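PDB 7C2B: ferredoxin-thioredoxin reductase subunit A2, chloroplastic from Arabidopsis thaliana, which probably serves as the variable subunit of ferredoxin-thioredoxin reductase, the enzyme that reduces thioredoxins with two electrons supplied by reduced ferredoxin. Local coordinates for residues D27-K31 against D66-L70; V40-L44 against V55-G59; H48-V52 against R93-F99. All coordinates share one frame; numbering follows the deposited sequence.

Interaction 1. Residues D27-K31 against D66-L70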
loop_
_atom_site.group_PDB
_atom_site.type_symbol
_atom_site.label_atom_id
_atom_site.label_comp_id
_atom_site.label_asym_id
_atom_site.label_seq_id
_atom_site.Cartn_x
_atom_site.Cartn_y
_atom_site.Cartn_z
ATOM N N ASP B 27 -13.575 -9.826 13.945
ATOM C CA ASP B 27 -13.893 -10.632 12.771
ATOM C C ASP B 27 -15.214 -11.371 12.948
ATOM O O ASP B 27 -16.019 -11.460 12.013
ATOM C CB ASP B 27 -12.769 -11.631 12.502
ATOM C CG ASP B 27 -11.506 -10.969 11.998
ATOM O OD1 ASP B 27 -11.591 -9.871 11.399
ATOM O OD2 ASP B 27 -10.425 -11.557 12.204
ATOM N N GLU B 28 -15.446 -11.921 14.139
ATOM C CA GLU B 28 -16.688 -12.641 14.393
ATOM C C GLU B 28 -17.890 -11.706 14.298
ATOM O O GLU B 28 -18.881 -12.016 13.628
ATOM C CB GLU B 28 -16.617 -13.317 15.766
ATOM C CG GLU B 28 -17.742 -14.293 16.052
ATOM C CD GLU B 28 -18.266 -14.173 17.479
ATOM O OE1 GLU B 28 -17.652 -14.769 18.398
ATOM O OE2 GLU B 28 -19.288 -13.473 17.681
ATOM N N LYS B 29 -17.811 -10.539 14.938
ATOM C CA LYS B 29 -18.934 -9.608 14.894
ATOM C C LYS B 29 -19.108 -8.995 13.508
ATOM O O LYS B 29 -20.219 -8.590 13.150
ATOM C CB LYS B 29 -18.756 -8.512 15.940
ATOM C CG LYS B 29 -19.061 -8.993 17.357
ATOM C CD LYS B 29 -18.299 -8.207 18.409
ATOM C CE LYS B 29 -18.503 -6.706 18.246
ATOM N NZ LYS B 29 -19.290 -6.134 19.385
ATOM N N ALA B 30 -18.032 -8.914 12.720
ATOM C CA ALA B 30 -18.170 -8.439 11.345
ATOM C C ALA B 30 -18.889 -9.466 10.480
ATOM O O ALA B 30 -19.777 -9.115 9.691
ATOM C CB ALA B 30 -16.799 -8.114 10.760
ATOM N N LYS B 31 -18.510 -10.743 10.612
ATOM C CA LYS B 31 -19.168 -11.805 9.858
ATOM C C LYS B 31 -20.655 -11.881 10.183
ATOM O O LYS B 31 -21.463 -12.229 9.312
ATOM C CB LYS B 31 -18.497 -13.153 10.136
ATOM C CG LYS B 31 -17.281 -13.469 9.265
ATOM C CD LYS B 31 -17.617 -13.430 7.775
ATOM C CE LYS B 31 -16.976 -14.581 6.990
ATOM N NZ LYS B 31 -17.050 -14.375 5.510
ATOM N N ASP B 66 -20.511 -9.737 1.663
ATOM C CA ASP B 66 -19.502 -10.621 2.213
ATOM C C ASP B 66 -18.594 -9.818 3.122
ATOM O O ASP B 66 -18.499 -8.591 3.020
ATOM C CB ASP B 66 -18.676 -11.309 1.118
ATOM C CG ASP B 66 -18.227 -12.710 1.519
ATOM O OD1 ASP B 66 -18.332 -13.052 2.719
ATOM O OD2 ASP B 66 -17.781 -13.475 0.634
ATOM N N TYR B 67 -17.948 -10.539 4.027
ATOM C CA TYR B 67 -16.829 -10.033 4.804
ATOM C C TYR B 67 -15.712 -11.043 4.641
ATOM O O TYR B 67 -15.853 -12.194 5.061
ATOM C CB TYR B 67 -17.204 -9.877 6.274
ATOM C CG TYR B 67 -16.077 -9.403 7.151
ATOM C CD1 TYR B 67 -15.752 -8.051 7.217
ATOM C CD2 TYR B 67 -15.360 -10.294 7.938
ATOM C CE1 TYR B 67 -14.728 -7.598 8.042
ATOM C CE2 TYR B 67 -14.337 -9.858 8.767
ATOM C CZ TYR B 67 -14.025 -8.509 8.818
ATOM O OH TYR B 67 -13.011 -8.075 9.647
ATOM N N VAL B 68 -14.624 -10.648 4.006
ATOM C CA VAL B 68 -13.585 -11.612 3.683
ATOM C C VAL B 68 -12.278 -11.124 4.284
ATOM O O VAL B 68 -11.696 -10.137 3.820
ATOM C CB VAL B 68 -13.464 -11.848 2.173
ATOM C CG1 VAL B 68 -12.388 -12.883 1.896
ATOM C CG2 VAL B 68 -14.800 -12.335 1.613
ATOM N N VAL B 69 -11.832 -11.799 5.340
ATOM C CA VAL B 69 -10.487 -11.629 5.865
ATOM C C VAL B 69 -9.746 -12.947 5.941
ATOM O O VAL B 69 -8.602 -12.976 6.395
ATOM C CB VAL B 69 -10.494 -10.934 7.244
ATOM C CG1 VAL B 69 -11.112 -9.549 7.134
ATOM C CG2 VAL B 69 -11.255 -11.782 8.265
ATOM N N LEU B 70 -10.382 -14.043 5.545
ATOM C CA LEU B 70 -9.755 -15.353 5.471
ATOM C C LEU B 70 -9.830 -15.862 4.043
ATOM O O LEU B 70 -10.767 -15.550 3.305
ATOM C CB LEU B 70 -10.442 -16.376 6.373
ATOM C CG LEU B 70 -10.537 -16.176 7.878
ATOM C CD1 LEU B 70 -11.174 -17.420 8.477
ATOM C CD2 LEU B 70 -9.164 -15.922 8.487
HETATM O O HOH W 1 -19.391 -15.397 3.229
#

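Interaction 2. Residues V40-L44 against V55-G59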
loop_
_atom_site.group_PDB
_atom_site.type_symbol
_atom_site.label_atom_id
_atom_site.label_comp_id
_atom_site.label_asym_id
_atom_site.label_seq_id
_atom_site.Cartn_x
_atom_site.Cartn_y
_atom_site.Cartn_z
ATOM N N VAL B 40 -23.825 4.361 3.403
ATOM C CA VAL B 40 -22.493 4.953 3.359
ATOM C C VAL B 40 -22.536 6.320 4.022
ATOM O O VAL B 40 -23.395 7.154 3.705
ATOM C CB VAL B 40 -21.987 5.058 1.910
ATOM C CG1 VAL B 40 -20.649 5.786 1.860
ATOM C CG2 VAL B 40 -21.859 3.670 1.290
ATOM N N THR B 41 -21.598 6.568 4.931
ATOM C CA THR B 41 -21.662 7.736 5.801
ATOM C C THR B 41 -20.580 8.767 5.521
ATOM O O THR B 41 -20.487 9.759 6.256
ATOM C CB THR B 41 -21.581 7.297 7.266
ATOM O OG1 THR B 41 -20.451 6.437 7.439
ATOM C CG2 THR B 41 -22.827 6.528 7.647
ATOM N N VAL B 42 -19.763 8.562 4.492
ATOM C CA VAL B 42 -18.647 9.451 4.170
ATOM C C VAL B 42 -18.618 9.661 2.665
ATOM O O VAL B 42 -19.156 8.848 1.901
ATOM C CB VAL B 42 -17.295 8.878 4.642
ATOM C CG1 VAL B 42 -17.259 8.722 6.174
ATOM C CG2 VAL B 42 -17.013 7.550 3.947
ATOM N N PRO B 43 -18.002 10.754 2.210
ATOM C CA PRO B 43 -17.812 10.932 0.762
ATOM C C PRO B 43 -16.920 9.838 0.202
ATOM O O PRO B 43 -15.877 9.508 0.772
ATOM C CB PRO B 43 -17.150 12.311 0.649
ATOM C CG PRO B 43 -17.504 13.023 1.941
ATOM C CD PRO B 43 -17.565 11.935 2.982
ATOM N N LEU B 44 -17.340 9.272 -0.925
ATOM C CA LEU B 44 -16.619 8.148 -1.511
ATOM C C LEU B 44 -17.025 8.040 -2.974
ATOM O O LEU B 44 -18.179 7.723 -3.273
ATOM C CB LEU B 44 -16.928 6.860 -0.754
ATOM C CG LEU B 44 -16.486 5.570 -1.471
ATOM C CD1 LEU B 44 -14.988 5.583 -1.754
ATOM C CD2 LEU B 44 -16.874 4.366 -0.624
ATOM N N VAL B 55 -19.350 7.418 -9.541
ATOM C CA VAL B 55 -20.515 7.327 -8.673
ATOM C C VAL B 55 -20.113 7.822 -7.293
ATOM O O VAL B 55 -19.102 7.378 -6.743
ATOM C CB VAL B 55 -21.065 5.891 -8.591
ATOM C CG1 VAL B 55 -22.237 5.819 -7.630
ATOM C CG2 VAL B 55 -21.479 5.409 -9.964
ATOM N N GLU B 56 -20.899 8.743 -6.741
ATOM C CA GLU B 56 -20.723 9.190 -5.365
ATOM C C GLU B 56 -21.574 8.303 -4.465
ATOM O O GLU B 56 -22.796 8.226 -4.637
ATOM C CB GLU B 56 -21.117 10.659 -5.202
ATOM C CG GLU B 56 -21.199 11.114 -3.723
ATOM C CD GLU B 56 -19.871 11.018 -2.982
ATOM O OE1 GLU B 56 -18.906 11.715 -3.370
ATOM O OE2 GLU B 56 -19.785 10.244 -2.003
ATOM N N LEU B 57 -20.934 7.629 -3.510
ATOM C CA LEU B 57 -21.649 6.636 -2.718
ATOM C C LEU B 57 -22.273 7.202 -1.449
ATOM O O LEU B 57 -23.117 6.530 -0.847
ATOM C CB LEU B 57 -20.718 5.490 -2.327
ATOM C CG LEU B 57 -20.314 4.595 -3.503
ATOM C CD1 LEU B 57 -19.544 3.390 -3.003
ATOM C CD2 LEU B 57 -21.551 4.156 -4.289
ATOM N N MET B 58 -21.882 8.397 -1.020
ATOM C CA MET B 58 -22.352 8.877 0.278
ATOM C C MET B 58 -23.871 8.946 0.300
ATOM O O MET B 58 -24.497 9.497 -0.612
ATOM C CB MET B 58 -21.771 10.247 0.602
ATOM C CG MET B 58 -22.270 10.750 1.957
ATOM S SD MET B 58 -21.253 12.081 2.538
ATOM C CE MET B 58 -21.941 12.309 4.191
ATOM N N GLY B 59 -24.467 8.353 1.329
ATOM C CA GLY B 59 -25.906 8.323 1.449
ATOM C C GLY B 59 -26.585 7.162 0.761
ATOM O O GLY B 59 -27.774 6.932 1.005
#

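Interaction 3. Residues H48-V52 against R93-F99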
loop_
_atom_site.group_PDB
_atom_site.type_symbol
_atom_site.label_atom_id
_atom_site.label_comp_id
_atom_site.label_asym_id
_atom_site.label_seq_id
_atom_site.Cartn_x
_atom_site.Cartn_y
_atom_site.Cartn_z
ATOM N N HIS B 48 -15.621 1.989 -10.998
ATOM C CA HIS B 48 -15.693 0.694 -11.664
ATOM C C HIS B 48 -17.105 0.289 -12.076
ATOM O O HIS B 48 -17.287 -0.826 -12.565
ATOM C CB HIS B 48 -15.116 -0.392 -10.750
ATOM C CG HIS B 48 -15.898 -0.573 -9.486
ATOM N ND1 HIS B 48 -16.130 0.464 -8.605
ATOM C CD2 HIS B 48 -16.535 -1.651 -8.977
ATOM C CE1 HIS B 48 -16.860 0.024 -7.596
ATOM N NE2 HIS B 48 -17.125 -1.254 -7.802
ATOM N N VAL B 49 -18.111 1.136 -11.871
ATOM C CA VAL B 49 -19.473 0.732 -12.190
ATOM C C VAL B 49 -19.647 0.759 -13.701
ATOM O O VAL B 49 -19.258 1.725 -14.367
ATOM C CB VAL B 49 -20.489 1.633 -11.470
ATOM C CG1 VAL B 49 -21.907 1.209 -11.801
ATOM C CG2 VAL B 49 -20.267 1.550 -9.977
ATOM N N VAL B 50 -20.199 -0.322 -14.254
ATOM C CA VAL B 50 -20.173 -0.507 -15.706
ATOM C C VAL B 50 -20.911 0.640 -16.379
ATOM O O VAL B 50 -22.077 0.914 -16.067
ATOM C CB VAL B 50 -20.770 -1.862 -16.088
ATOM C CG1 VAL B 50 -20.942 -1.957 -17.599
ATOM C CG2 VAL B 50 -19.887 -2.993 -15.563
ATOM N N ARG B 51 -20.212 1.342 -17.270
ATOM C CA ARG B 51 -20.752 2.431 -18.077
ATOM C C ARG B 51 -21.237 3.601 -17.224
ATOM O O ARG B 51 -22.033 4.425 -17.684
ATOM C CB ARG B 51 -21.871 1.929 -19.006
ATOM C CG ARG B 51 -21.358 1.189 -20.245
ATOM C CD ARG B 51 -22.492 0.812 -21.214
ATOM N NE ARG B 51 -23.479 -0.080 -20.603
ATOM C CZ ARG B 51 -23.336 -1.400 -20.493
ATOM N NH1 ARG B 51 -22.244 -1.992 -20.963
ATOM N NH2 ARG B 51 -24.284 -2.130 -19.915
ATOM N N VAL B 52 -20.777 3.689 -15.980
ATOM C CA VAL B 52 -20.992 4.882 -15.164
ATOM C C VAL B 52 -19.632 5.360 -14.682
ATOM O O VAL B 52 -19.106 4.815 -13.703
ATOM C CB VAL B 52 -21.912 4.603 -13.973
ATOM C CG1 VAL B 52 -22.482 5.913 -13.427
ATOM C CG2 VAL B 52 -22.988 3.631 -14.376
ATOM N N ARG B 93 -31.586 3.773 -18.220
ATOM C CA ARG B 93 -31.007 2.442 -18.068
ATOM C C ARG B 93 -31.722 1.559 -17.057
ATOM O O ARG B 93 -31.681 0.334 -17.206
ATOM C CB ARG B 93 -29.533 2.546 -17.662
ATOM C CG ARG B 93 -28.568 1.944 -18.657
ATOM C CD ARG B 93 -27.147 2.078 -18.158
ATOM N NE ARG B 93 -26.638 0.812 -17.641
ATOM C CZ ARG B 93 -25.406 0.647 -17.177
ATOM N NH1 ARG B 93 -24.568 1.677 -17.166
ATOM N NH2 ARG B 93 -25.012 -0.539 -16.724
ATOM N N GLY B 94 -32.370 2.116 -16.041
ATOM C CA GLY B 94 -32.963 1.320 -14.996
ATOM C C GLY B 94 -31.954 0.990 -13.916
ATOM O O GLY B 94 -30.884 1.600 -13.820
ATOM N N PRO B 95 -32.270 0.001 -13.088
ATOM C CA PRO B 95 -31.397 -0.312 -11.952
ATOM C C PRO B 95 -30.090 -0.946 -12.405
ATOM O O PRO B 95 -30.071 -1.837 -13.258
ATOM C CB PRO B 95 -32.241 -1.286 -11.123
ATOM C CG PRO B 95 -33.140 -1.936 -12.109
ATOM C CD PRO B 95 -33.431 -0.903 -13.168
ATOM N N VAL B 96 -28.987 -0.472 -11.828
ATOM C CA VAL B 96 -27.659 -1.019 -12.091
ATOM C C VAL B 96 -27.102 -1.548 -10.775
ATOM O O VAL B 96 -26.920 -0.786 -9.820
ATOM C CB VAL B 96 -26.723 0.026 -12.716
ATOM C CG1 VAL B 96 -25.300 -0.511 -12.821
ATOM C CG2 VAL B 96 -27.240 0.419 -14.089
ATOM N N LYS B 97 -26.848 -2.850 -10.726
ATOM C CA LYS B 97 -26.343 -3.501 -9.528
ATOM C C LYS B 97 -24.826 -3.550 -9.573
ATOM O O LYS B 97 -24.239 -3.840 -10.620
ATOM C CB LYS B 97 -26.912 -4.915 -9.423
ATOM C CG LYS B 97 -26.337 -5.746 -8.299
ATOM C CD LYS B 97 -27.363 -6.755 -7.807
ATOM C CE LYS B 97 -27.565 -7.887 -8.783
ATOM N NZ LYS B 97 -28.485 -8.926 -8.213
ATOM N N PHE B 98 -24.189 -3.251 -8.438
ATOM C CA PHE B 98 -22.736 -3.311 -8.366
ATOM C C PHE B 98 -22.310 -3.567 -6.931
ATOM O O PHE B 98 -23.108 -3.484 -5.995
ATOM C CB PHE B 98 -22.073 -2.027 -8.902
ATOM C CG PHE B 98 -22.379 -0.780 -8.101
ATOM C CD1 PHE B 98 -23.526 -0.041 -8.354
ATOM C CD2 PHE B 98 -21.503 -0.329 -7.114
ATOM C CE1 PHE B 98 -23.814 1.112 -7.632
ATOM C CE2 PHE B 98 -21.786 0.820 -6.384
ATOM C CZ PHE B 98 -22.939 1.547 -6.651
ATOM N N PHE B 99 -21.033 -3.888 -6.777
ATOM C CA PHE B 99 -20.420 -4.097 -5.477
ATOM C C PHE B 99 -19.330 -3.061 -5.265
ATOM O O PHE B 99 -18.702 -2.595 -6.220
ATOM C CB PHE B 99 -19.831 -5.510 -5.366
ATOM C CG PHE B 99 -20.824 -6.593 -5.678
ATOM C CD1 PHE B 99 -21.757 -6.993 -4.727
ATOM C CD2 PHE B 99 -20.847 -7.190 -6.929
ATOM C CE1 PHE B 99 -22.684 -7.978 -5.012
ATOM C CE2 PHE B 99 -21.784 -8.179 -7.227
ATOM C CZ PHE B 99 -22.702 -8.573 -6.264
#

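Interaction 1. Residues D27-K31 against D66-L70
Tyr-67 carries its ring toward helix 25-31 with CG trans to the main-chain nitrogen (chi1 178°), while Asp-27, whose CG stands anti to the carbonyl carbon and beside the N (chi1 -71°), brings its carboxylate round to the phenol oxygen. Tyr-67 OH donates to Asp-27 OD1 at 2.9 Å and meets that oxygen nearly along its C-O bond. The acceptor lies in the plane of the ring, at its edge, yet the carboxylate is turned 50° from the ring plane. Beside this bond Ala-30 makes a CH-pi contact: its methyl sits over the centre of one face of the Tyr-67 ring, with CB 3.4 Å from the centroid. Asp-27, Ala-30 and Lys-31 thus share one side of the helix, and Tyr-67, at the end of strand 61-67, is the residue they close around. The strand belongs to the antiparallel sheet of an SH3-like barrel, so the contact seats the amino-terminal helix on one end of that sheet. Pro-81 and Phe-82 add further packing to the tyrosine, the phenylalanine ring meeting it at an inclined angle. Lys-31 bends at chi2 and chi3 and passes the ring edge, CD lying 3.9 Å from Tyr-67 CD2. Its ammonium then reaches the tyrosine's own carbonyl, NZ donating to Tyr-67 O (2.5 Å), and forms a salt bridge with Asp-66, NZ to OD1 3.3 Å. A water reinforces the pair: it donates to Asp-66 OD1 at 2.6 Å and accepts a weak bond from Lys-31 NZ. Farther along the chain, Val-69 CG2 rests 3.7 Å from Asp-27 OD1, an apolar neighbour beside the oxygen that accepts the phenol's hydrogen bond.

Interaction 2. Residues V40-L44 against V55-G59
Leu-44 N donates to Glu-56 OE2 at 2.8 Å and 173°, reaching the carboxylate on its syn side and slightly out of plane. The anti lone pair of the same oxygen takes Met-58 N at 3.0 Å, so one carboxylate oxygen ties together two backbone amides. Just alongside, Leu-57 N donates to Leu-44 O at 2.8 Å, and Gly-59 N reaches Val-40 O at 2.9 Å. The glutamate can fold back in this way because its chain bends at chi2 (62°). These bonds join the loop that follows strand 37-40 to strand 55-56 and the residues leaving it, the returning arm of the hairpin begun by strand 45-46, an excursion placed like the RT loop of SH3 domains. Around this set of hydrogen bonds, Met-58 runs extended over the loop, SD lying 3.7 Å from Pro-43 CD, while Leu-44 and Leu-57 lie side by side, CD2 of the former 3.7 Å from CD1 of the latter. Both leucines turn to strand 94-102, Leu-44 packing on Leu-102 and Leu-57 on Phe-98 and Thr-100. Val-40 sets its CB against Leu-57 O and touches Phe-86 beyond. Gly-59 takes a positive phi (88°) that would crowd a side chain against the preceding carbonyl.

Interaction 3. Residues H48-V52 against R93-F99
Two arginines of like charge meet here, the guanidinium of Arg-51 crossing that of Arg-93 with their planes 45° apart and Arg-51 NH2 only 3.6 Å from Arg-93 NH2. The setting is an SH3-like barrel, in which a type II beta turn from Val-49 to Val-52, in the excursion between strands 45-46 and 55-56, bends over the start of strand 94-102, outermost in this chain's sheet. Arg-93 joins Gly-94 in a classic beta bulge opposite Ile-90. Arg-51 NE lies over the centre of one face of the Arg-93 guanidinium, and Val-96 CG2 covers the other, 3.4 Å from its plane and toward the rim. What draws Arg-93 in is the carbonyl of the turn's central peptide: NH1 donates almost straight to Val-50 O at 2.8 Å, with the oxygen in the guanidinium plane, and NH2 adds a weak second bond. That carbonyl probably offsets part of the repulsion between the arginines. A leucine in place of Arg-93 would probably leave Val-50 O without its donor and set the turn freer to shift away from the strand. Beneath the turn the chemistry becomes apolar. Val-49 straddles two strand residues: CG1 stands 3.9 Å from Val-96 CG1, and CG2 makes a CH-pi contact over one face of Phe-98, 3.7 Å from the ring centroid. The Phe-98 ring also meets that of Phe-86 on the neighbouring strand. At the opposite end of the contact His-48, which also packs on the backbone of another protein's chain, has CG set between its backbone N and carbonyl carbon (chi1 64°). This lays the imidazole edge against the strand, and NE2 donates in the ring plane to Phe-99 O at 2.6 Å and 171°.

Chemistry follows position in this small barrel. Interactions 2 and 3 adjoin, holding the same excursion at its base and near its tip, and meet where Leu-57 packs on Phe-98. Interaction 1 lies across the chain's centre, about 22 and 26 Å from them, centre to centre. All are partly buried: Ala-30 and Tyr-67, Leu-44 and Leu-57, and Val-49 with Phe-98 lie inside, whereas Lys-31, Glu-56 and Arg-51 are exposed. Interaction 1 rests on side-chain charges and one aromatic ring, interaction 2 chiefly on backbone amides, two of them taken by one carboxylate oxygen, and interaction 3 on side-chain donors gripping carbonyls around an apolar centre. Interactions 1 and 3 reach the same sheet.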